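DCN1-like protein 3 (Homo sapiens, PDB 4GBA) promotes cullin neddylation by helping transfer NEDD8 from N-terminally acetylated E2 enzymes to cullin-RBX complexes, and can also inhibit it at the cell membrane. Local coordinates at residues 20-25 with 56-61; 139-144 with 188-193. All blocks are in the same frame, centred on the assembly; numbering follows the deposited sequence.

How the interactions relate
The DCUN1 domain of this protein, which binds both the acetylated E2 and the cullin, is almost wholly helical, and the two contacts illustrate two ways in which distant parts of such a chain are tied together. Interaction 1 pairs strands 22-23 and 59-60 as a two-stranded antiparallel sheet; interaction 2 crosses helices 138-147 and 185-199 through aromatic side chains. They follow one another in series, the first closing before the second opens, and lie on opposite sides of the chain's centre, with centres about 36 Å apart and nearest atoms about 14 Å apart. Interaction 1 borders the bound E2 peptide, whereas interaction 2 lies in the cullin-binding family region.

Interaction 1: residues 20-25 with 56-61; sequences EDAILE and MCKFTR
Glu20 reaches across to Lys58 at about a right angle, forming a salt bridge whose hydrogen bond is weak, Lys58 NZ to Glu20 OE2 3.3 Å. Asp21, with CG trans to the backbone N (chi1 -163°), lays OD2 against Arg61 CD and brings OD1 to 3.5 Å from Arg61 NH1 at the guanidinium edge, the two planes 24° apart. That is a long salt bridge, and Arg61 has a second acidic partner in Glu9 of helix 7-13. Asp21 O accepts a weak bond from Arg61 N. Ala22 sits opposite Thr60 as a non-hydrogen-bonded pair, its CB 4.0 Å from Lys58 CE. Ile23 and Phe59 form the hydrogen-bonded pair: Ile23 N donates to Phe59 O at 2.8 Å, nearly straight (168°), and Phe59 N returns a bond to Ile23 O, arriving in the carbonyl plane on a lone pair. The same Ile23 O also receives a CA-H contact from Lys58, while Ile23 CD1 lies at the edge of the Phe59 ring. Leu24 CD2 runs alongside the Lys58 methylenes. Glu25, Cys57 and Phe59 pack on the bound peptide, Phe59 on a modified side chain. This two-stranded antiparallel sheet, each strand leading into a helix, resembles the short sheet pairing EF-hand loops.

Interaction 2: residues 139-144 with 188-193; sequences DQWLNF and DTFVEW
Phe144 and Phe190 meet where helices 138-147 and 185-199 cross at 102°, and with Trp141 and Trp193 they make an aromatic cluster in the cullin-binding part of the DCUN1 domain. The segment axes pass 10.2 Å apart, a gap filled mainly by aromatic rings; no hydrogen bond joins the two segments. Phe144 shows how this works when followed outward. Its CB lies over a face of Trp193, 3.8 Å from the centroid of the six-membered ring in a CH-pi contact, and also touches Phe190 CD1. CG stays with Phe190 CD1. There the ring divides its neighbours. Phe144 CD1 is set over the face of Trp193, 3.5 Å from Trp193 CG, in an edge-to-face pair, while CD2 and CE2 lie against Phe190 CB. CE1 approaches Phe190 CA, which stands over the Phe144 face, and at the tip CZ meets Thr189 CG2. With CG anti to the backbone N (chi1 162°), the ring is carried between Phe190 and Trp193.

Phe190 turns its own edge toward the Phe144 face in an offset edge-to-face pair and offers a face to the edge of Trp141. Trp141 in turn stacks on Phe163 and meets Trp126 edge-to-face, extending the cluster into neighbouring helices. At the margin Trp193 NE1 is hydrogen-bonded to Glu147. Gln140 OE1, 3.8 Å from Trp193 CH2, accepts a 3.0 Å bond from Asn143 ND2 that is straight at the hydrogen (167°), although ND2 stands well above the carbonyl plane of Gln140.

Interaction 1: residues 20-25 with 56-61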
ATOM      1  N   GLU A  20      17.750  14.354 -12.059  1.00 54.82           N
ATOM      2  CA  GLU A  20      18.054  13.082 -11.413  1.00 56.54           C
ATOM      3  C   GLU A  20      17.983  11.904 -12.384  1.00 56.27           C
ATOM      4  O   GLU A  20      17.329  11.984 -13.410  1.00 61.09           O
ATOM      5  CB  GLU A  20      17.111  12.836 -10.242  1.00 57.74           C
ATOM      6  CG  GLU A  20      17.511  13.541  -8.965  1.00 62.83           C
ATOM      7  CD  GLU A  20      16.568  13.226  -7.817  1.00 69.66           C
ATOM      8  OE1 GLU A  20      15.873  14.161  -7.352  1.00 69.30           O
ATOM      9  OE2 GLU A  20      16.523  12.047  -7.384  1.00 67.89           O
ATOM     10  N   ASP A  21      18.665  10.813 -12.048  1.00 53.73           N
ATOM     11  CA  ASP A  21      18.594   9.582 -12.828  1.00 54.23           C
ATOM     12  C   ASP A  21      17.474   8.720 -12.262  1.00 52.69           C
ATOM     13  O   ASP A  21      17.720   7.660 -11.684  1.00 48.06           O
ATOM     14  CB  ASP A  21      19.926   8.831 -12.771  1.00 54.14           C
ATOM     15  CG  ASP A  21      20.062   7.785 -13.869  1.00 56.40           C
ATOM     16  OD1 ASP A  21      19.417   7.925 -14.933  1.00 59.88           O
ATOM     17  OD2 ASP A  21      20.841   6.828 -13.668  1.00 59.42           O
ATOM     18  N   ALA A  22      16.244   9.194 -12.432  1.00 50.58           N
ATOM     19  CA  ALA A  22      15.090   8.580 -11.800  1.00 44.76           C
ATOM     20  C   ALA A  22      13.794   9.139 -12.361  1.00 45.50           C
ATOM     21  O   ALA A  22      13.763  10.215 -12.954  1.00 44.76           O
ATOM     22  CB  ALA A  22      15.137   8.798 -10.275  1.00 42.73           C
ATOM     23  N   ILE A  23      12.720   8.391 -12.162  1.00 42.85           N
ATOM     24  CA  ILE A  23      11.398   8.903 -12.422  1.00 41.43           C
ATOM     25  C   ILE A  23      10.878   9.538 -11.139  1.00 43.04           C
ATOM     26  O   ILE A  23      10.794   8.878 -10.097  1.00 41.70           O
ATOM     27  CB  ILE A  23      10.470   7.786 -12.909  1.00 40.37           C
ATOM     28  CG1 ILE A  23      11.070   7.146 -14.175  1.00 40.81           C
ATOM     29  CG2 ILE A  23       9.049   8.326 -13.132  1.00 34.66           C
ATOM     30  CD1 ILE A  23      10.188   6.109 -14.874  1.00 34.21           C
ATOM     31  N   LEU A  24      10.564  10.831 -11.209  1.00 47.65           N
ATOM     32  CA  LEU A  24       9.949  11.526 -10.082  1.00 43.11           C
ATOM     33  C   LEU A  24       8.443  11.658 -10.317  1.00 41.78           C
ATOM     34  O   LEU A  24       7.869  10.874 -11.083  1.00 40.80           O
ATOM     35  CB  LEU A  24      10.626  12.876  -9.845  1.00 45.54           C
ATOM     36  CG  LEU A  24      12.152  12.757  -9.707  1.00 52.37           C
ATOM     37  CD1 LEU A  24      12.814  14.107  -9.491  1.00 51.14           C
ATOM     38  CD2 LEU A  24      12.542  11.794  -8.592  1.00 46.51           C
ATOM     39  N   GLU A  25       7.807  12.629  -9.658  1.00 45.12           N
ATOM     40  CA  GLU A  25       6.339  12.764  -9.683  1.00 45.00           C
ATOM     41  C   GLU A  25       5.743  13.149 -11.038  1.00 38.77           C
ATOM     42  O   GLU A  25       4.650  12.713 -11.369  1.00 37.79           O
ATOM     43  CB  GLU A  25       5.856  13.755  -8.612  1.00 46.27           C
ATOM     44  CG  GLU A  25       6.592  15.092  -8.620  1.00 47.68           C
ATOM     45  CD  GLU A  25       7.639  15.185  -7.510  1.00 57.21           C
ATOM     46  OE1 GLU A  25       8.387  14.199  -7.289  1.00 51.00           O
ATOM     47  OE2 GLU A  25       7.700  16.241  -6.846  1.00 59.94           O
ATOM     48  N   MET A  56       7.499   6.423  -2.363  1.00 42.67           N
ATOM     49  CA  MET A  56       6.348   6.810  -3.176  1.00 41.56           C
ATOM     50  C   MET A  56       6.681   7.865  -4.205  1.00 41.43           C
ATOM     51  O   MET A  56       7.358   8.843  -3.886  1.00 37.56           O
ATOM     52  CB  MET A  56       5.211   7.339  -2.316  1.00 38.19           C
ATOM     53  CG  MET A  56       4.213   6.296  -1.968  1.00 40.53           C
ATOM     54  SD  MET A  56       2.818   7.047  -1.153  1.00 44.65           S
ATOM     55  CE  MET A  56       2.036   5.591  -0.437  1.00 37.70           C
ATOM     56  N   CYS A  57       6.183   7.655  -5.427  1.00 37.00           N
ATOM     57  CA  CYS A  57       6.244   8.646  -6.498  1.00 37.66           C
ATOM     58  C   CYS A  57       7.611   8.683  -7.122  1.00 39.14           C
ATOM     59  O   CYS A  57       7.980   9.676  -7.748  1.00 42.18           O
ATOM     60  CB  CYS A  57       5.884  10.057  -6.000  1.00 41.50           C
ATOM     61  SG  CYS A  57       4.251  10.233  -5.267  1.00 41.90           S
ATOM     62  N   LYS A  58       8.371   7.612  -6.943  1.00 39.84           N
ATOM     63  CA  LYS A  58       9.709   7.568  -7.500  1.00 39.78           C
ATOM     64  C   LYS A  58      10.116   6.149  -7.884  1.00 40.41           C
ATOM     65  O   LYS A  58       9.907   5.203  -7.116  0.83 40.84           O
ATOM     66  CB  LYS A  58      10.697   8.153  -6.504  1.00 38.58           C
ATOM     67  CG  LYS A  58      12.155   8.014  -6.921  1.00 45.21           C
ATOM     68  CD  LYS A  58      13.081   8.730  -5.934  1.00 42.76           C
ATOM     69  CE  LYS A  58      14.557   8.505  -6.278  1.00 53.30           C
ATOM     70  NZ  LYS A  58      15.485   9.447  -5.572  1.00 51.57           N
ATOM     71  N   PHE A  59      10.666   6.008  -9.087  1.00 36.73           N
ATOM     72  CA  PHE A  59      11.356   4.785  -9.500  1.00 36.87           C
ATOM     73  C   PHE A  59      12.757   5.202  -9.906  1.00 39.31           C
ATOM     74  O   PHE A  59      12.916   5.925 -10.887  1.00 39.74           O
ATOM     75  CB  PHE A  59      10.714   4.152 -10.735  1.00 31.85           C
ATOM     76  CG  PHE A  59       9.311   3.656 -10.532  1.00 34.31           C
ATOM     77  CD1 PHE A  59       8.932   3.049  -9.350  1.00 33.16           C
ATOM     78  CD2 PHE A  59       8.364   3.789 -11.552  1.00 36.06           C
ATOM     79  CE1 PHE A  59       7.641   2.572  -9.175  1.00 29.57           C
ATOM     80  CE2 PHE A  59       7.067   3.322 -11.387  1.00 32.87           C
ATOM     81  CZ  PHE A  59       6.708   2.708 -10.190  1.00 31.82           C
ATOM     82  N   THR A  60      13.777   4.765  -9.175  1.00 39.73           N
ATOM     83  CA  THR A  60      15.149   5.005  -9.626  1.00 42.11           C
ATOM     84  C   THR A  60      15.395   4.219 -10.912  1.00 40.15           C
ATOM     85  O   THR A  60      14.690   3.247 -11.205  1.00 35.85           O
ATOM     86  CB  THR A  60      16.195   4.558  -8.578  1.00 39.70           C
ATOM     87  OG1 THR A  60      16.156   3.134  -8.451  1.00 35.91           O
ATOM     88  CG2 THR A  60      15.915   5.200  -7.221  1.00 35.54           C
ATOM     89  N   ARG A  61      16.398   4.631 -11.678  1.00 40.44           N
ATOM     90  CA  ARG A  61      16.791   3.866 -12.857  1.00 38.03           C
ATOM     91  C   ARG A  61      16.867   2.356 -12.590  1.00 39.46           C
ATOM     92  O   ARG A  61      16.333   1.570 -13.366  1.00 44.04           O
ATOM     93  CB  ARG A  61      18.123   4.370 -13.403  1.00 42.99           C
ATOM     94  CG  ARG A  61      18.681   3.495 -14.506  1.00 44.70           C
ATOM     95  CD  ARG A  61      19.944   4.078 -15.117  1.00 46.47           C
ATOM     96  NE  ARG A  61      20.129   3.590 -16.479  1.00 57.32           N
ATOM     97  CZ  ARG A  61      19.786   4.272 -17.571  1.00 58.25           C
ATOM     98  NH1 ARG A  61      19.261   5.491 -17.472  1.00 51.84           N
ATOM     99  NH2 ARG A  61      19.984   3.737 -18.768  1.00 60.73           N
TER

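Interaction 2: residues 139-144 with 188-193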
ATOM      1  N   ASP A 139     -13.743  -2.840   7.185  1.00 46.68           N
ATOM      2  CA  ASP A 139     -14.593  -1.653   7.043  1.00 49.71           C
ATOM      3  C   ASP A 139     -14.696  -0.857   8.346  1.00 48.71           C
ATOM      4  O   ASP A 139     -14.518   0.367   8.347  1.00 47.40           O
ATOM      5  CB  ASP A 139     -16.003  -2.016   6.538  1.00 55.47           C
ATOM      6  CG  ASP A 139     -15.999  -2.606   5.124  1.00 66.33           C
ATOM      7  OD1 ASP A 139     -15.153  -2.205   4.287  1.00 65.66           O
ATOM      8  OD2 ASP A 139     -16.859  -3.478   4.851  1.00 66.97           O
ATOM      9  N   GLN A 140     -14.982  -1.547   9.449  1.00 44.83           N
ATOM     10  CA  GLN A 140     -15.133  -0.877  10.742  1.00 49.93           C
ATOM     11  C   GLN A 140     -13.796  -0.398  11.297  1.00 48.75           C
ATOM     12  O   GLN A 140     -13.707   0.675  11.900  1.00 46.85           O
ATOM     13  CB  GLN A 140     -15.834  -1.782  11.756  1.00 49.66           C
ATOM     14  CG  GLN A 140     -17.281  -2.091  11.405  1.00 50.25           C
ATOM     15  CD  GLN A 140     -18.095  -0.846  11.036  1.00 58.15           C
ATOM     16  OE1 GLN A 140     -17.793   0.275  11.465  1.00 54.24           O
ATOM     17  NE2 GLN A 140     -19.134  -1.046  10.227  1.00 59.76           N
ATOM     18  N   TRP A 141     -12.755  -1.196  11.085  1.00 45.84           N
ATOM     19  CA  TRP A 141     -11.421  -0.818  11.512  1.00 42.29           C
ATOM     20  C   TRP A 141     -11.036   0.516  10.878  1.00 43.60           C
ATOM     21  O   TRP A 141     -10.440   1.364  11.531  1.00 43.85           O
ATOM     22  CB  TRP A 141     -10.406  -1.926  11.170  1.00 43.58           C
ATOM     23  CG  TRP A 141      -8.955  -1.501  11.241  1.00 36.67           C
ATOM     24  CD1 TRP A 141      -8.142  -1.202  10.190  1.00 35.76           C
ATOM     25  CD2 TRP A 141      -8.163  -1.320  12.422  1.00 41.59           C
ATOM     26  NE1 TRP A 141      -6.893  -0.847  10.636  1.00 34.95           N
ATOM     27  CE2 TRP A 141      -6.874  -0.915  12.008  1.00 40.96           C
ATOM     28  CE3 TRP A 141      -8.413  -1.463  13.793  1.00 38.49           C
ATOM     29  CZ2 TRP A 141      -5.834  -0.655  12.909  1.00 37.68           C
ATOM     30  CZ3 TRP A 141      -7.385  -1.203  14.686  1.00 42.29           C
ATOM     31  CH2 TRP A 141      -6.110  -0.800  14.241  1.00 38.92           C
ATOM     32  N   LEU A 142     -11.386   0.705   9.607  1.00 42.37           N
ATOM     33  CA  LEU A 142     -11.045   1.941   8.906  1.00 44.21           C
ATOM     34  C   LEU A 142     -11.973   3.106   9.285  1.00 48.08           C
ATOM     35  O   LEU A 142     -11.565   4.270   9.224  1.00 49.10           O
ATOM     36  CB  LEU A 142     -11.017   1.735   7.379  1.00 42.18           C
ATOM     37  CG  LEU A 142     -10.001   0.750   6.775  1.00 45.28           C
ATOM     38  CD1 LEU A 142     -10.330   0.480   5.310  1.00 44.03           C
ATOM     39  CD2 LEU A 142      -8.538   1.207   6.931  1.00 39.60           C
ATOM     40  N   ASN A 143     -13.217   2.793   9.653  1.00 48.07           N
ATOM     41  CA  ASN A 143     -14.126   3.800  10.209  1.00 49.54           C
ATOM     42  C   ASN A 143     -13.590   4.295  11.534  1.00 49.29           C
ATOM     43  O   ASN A 143     -13.571   5.496  11.806  1.00 52.39           O
ATOM     44  CB  ASN A 143     -15.526   3.228  10.433  1.00 50.27           C
ATOM     45  CG  ASN A 143     -16.281   3.003   9.135  1.00 54.02           C
ATOM     46  OD1 ASN A 143     -15.994   3.633   8.109  1.00 51.53           O
ATOM     47  ND2 ASN A 143     -17.265   2.108   9.177  1.00 55.30           N
ATOM     48  N   PHE A 144     -13.159   3.341  12.354  1.00 48.96           N
ATOM     49  CA  PHE A 144     -12.569   3.626  13.652  1.00 49.15           C
ATOM     50  C   PHE A 144     -11.376   4.578  13.528  1.00 47.36           C
ATOM     51  O   PHE A 144     -11.253   5.531  14.288  1.00 47.24           O
ATOM     52  CB  PHE A 144     -12.185   2.302  14.333  1.00 50.31           C
ATOM     53  CG  PHE A 144     -11.196   2.447  15.455  1.00 49.12           C
ATOM     54  CD1 PHE A 144     -11.596   2.911  16.694  1.00 48.29           C
ATOM     55  CD2 PHE A 144      -9.868   2.098  15.275  1.00 46.38           C
ATOM     56  CE1 PHE A 144     -10.681   3.039  17.727  1.00 50.76           C
ATOM     57  CE2 PHE A 144      -8.950   2.228  16.308  1.00 42.43           C
ATOM     58  CZ  PHE A 144      -9.356   2.693  17.530  1.00 46.71           C
ATOM     59  N   ASP A 188      -7.367  -3.162  21.015  1.00 42.71           N
ATOM     60  CA  ASP A 188      -8.336  -3.174  22.115  1.00 45.70           C
ATOM     61  C   ASP A 188      -9.219  -1.920  22.107  1.00 44.51           C
ATOM     62  O   ASP A 188     -10.437  -2.003  22.288  1.00 42.88           O
ATOM     63  CB  ASP A 188      -7.644  -3.325  23.479  1.00 42.91           C
ATOM     64  CG  ASP A 188      -8.596  -3.851  24.559  1.00 53.75           C
ATOM     65  OD1 ASP A 188      -9.305  -4.860  24.308  1.00 53.02           O
ATOM     66  OD2 ASP A 188      -8.652  -3.254  25.658  1.00 58.71           O
ATOM     67  N   THR A 189      -8.591  -0.766  21.901  1.00 40.87           N
ATOM     68  CA  THR A 189      -9.314   0.487  21.730  1.00 41.93           C
ATOM     69  C   THR A 189     -10.384   0.351  20.645  1.00 45.91           C
ATOM     70  O   THR A 189     -11.477   0.922  20.748  1.00 48.53           O
ATOM     71  CB  THR A 189      -8.358   1.628  21.331  1.00 40.88           C
ATOM     72  OG1 THR A 189      -7.317   1.752  22.304  1.00 38.32           O
ATOM     73  CG2 THR A 189      -9.110   2.943  21.215  1.00 42.93           C
ATOM     74  N   PHE A 190     -10.052  -0.405  19.602  1.00 44.19           N
ATOM     75  CA  PHE A 190     -10.946  -0.601  18.475  1.00 46.81           C
ATOM     76  C   PHE A 190     -12.075  -1.541  18.839  1.00 45.15           C
ATOM     77  O   PHE A 190     -13.222  -1.303  18.495  1.00 48.27           O
ATOM     78  CB  PHE A 190     -10.186  -1.162  17.264  1.00 45.28           C
ATOM     79  CG  PHE A 190     -11.074  -1.866  16.275  1.00 43.43           C
ATOM     80  CD1 PHE A 190     -11.929  -1.140  15.449  1.00 45.48           C
ATOM     81  CD2 PHE A 190     -11.066  -3.251  16.176  1.00 43.25           C
ATOM     82  CE1 PHE A 190     -12.763  -1.785  14.538  1.00 46.54           C
ATOM     83  CE2 PHE A 190     -11.896  -3.907  15.264  1.00 45.27           C
ATOM     84  CZ  PHE A 190     -12.746  -3.170  14.444  1.00 45.84           C
ATOM     85  N   VAL A 191     -11.747  -2.625  19.521  1.00 45.31           N
ATOM     86  CA  VAL A 191     -12.771  -3.581  19.898  1.00 47.87           C
ATOM     87  C   VAL A 191     -13.827  -2.916  20.788  1.00 51.95           C
ATOM     88  O   VAL A 191     -15.024  -3.157  20.630  1.00 51.37           O
ATOM     89  CB  VAL A 191     -12.158  -4.828  20.558  1.00 47.23           C
ATOM     90  CG1 VAL A 191     -13.219  -5.620  21.301  1.00 47.52           C
ATOM     91  CG2 VAL A 191     -11.478  -5.696  19.495  1.00 43.42           C
ATOM     92  N   GLU A 192     -13.382  -2.064  21.707  1.00 50.25           N
ATOM     93  CA  GLU A 192     -14.305  -1.330  22.567  1.00 55.53           C
ATOM     94  C   GLU A 192     -15.187  -0.430  21.710  1.00 56.75           C
ATOM     95  O   GLU A 192     -16.418  -0.535  21.740  1.00 52.45           O
ATOM     96  CB  GLU A 192     -13.557  -0.499  23.624  1.00 54.01           C
ATOM     97  CG  GLU A 192     -12.575  -1.299  24.503  1.00 59.55           C
ATOM     98  CD  GLU A 192     -13.189  -2.570  25.112  1.00 68.84           C
ATOM     99  OE1 GLU A 192     -13.412  -2.601  26.346  1.00 70.62           O
ATOM    100  OE2 GLU A 192     -13.435  -3.547  24.362  1.00 66.87           O
ATOM    101  N   TRP A 193     -14.542   0.445  20.943  1.00 53.13           N
ATOM    102  CA  TRP A 193     -15.235   1.322  20.009  1.00 52.47           C
ATOM    103  C   TRP A 193     -16.235   0.567  19.134  1.00 53.51           C
ATOM    104  O   TRP A 193     -17.312   1.075  18.821  1.00 57.95           O
ATOM    105  CB  TRP A 193     -14.218   2.038  19.130  1.00 49.37           C
ATOM    106  CG  TRP A 193     -14.823   2.929  18.063  1.00 57.02           C
ATOM    107  CD1 TRP A 193     -15.028   4.284  18.141  1.00 54.07           C
ATOM    108  CD2 TRP A 193     -15.272   2.535  16.752  1.00 54.15           C
ATOM    109  NE1 TRP A 193     -15.578   4.750  16.969  1.00 57.33           N
ATOM    110  CE2 TRP A 193     -15.738   3.695  16.097  1.00 57.09           C
ATOM    111  CE3 TRP A 193     -15.328   1.311  16.066  1.00 55.00           C
ATOM    112  CZ2 TRP A 193     -16.252   3.673  14.798  1.00 56.75           C
ATOM    113  CZ3 TRP A 193     -15.845   1.288  14.774  1.00 53.41           C
ATOM    114  CH2 TRP A 193     -16.297   2.459  14.154  1.00 54.04           C
TER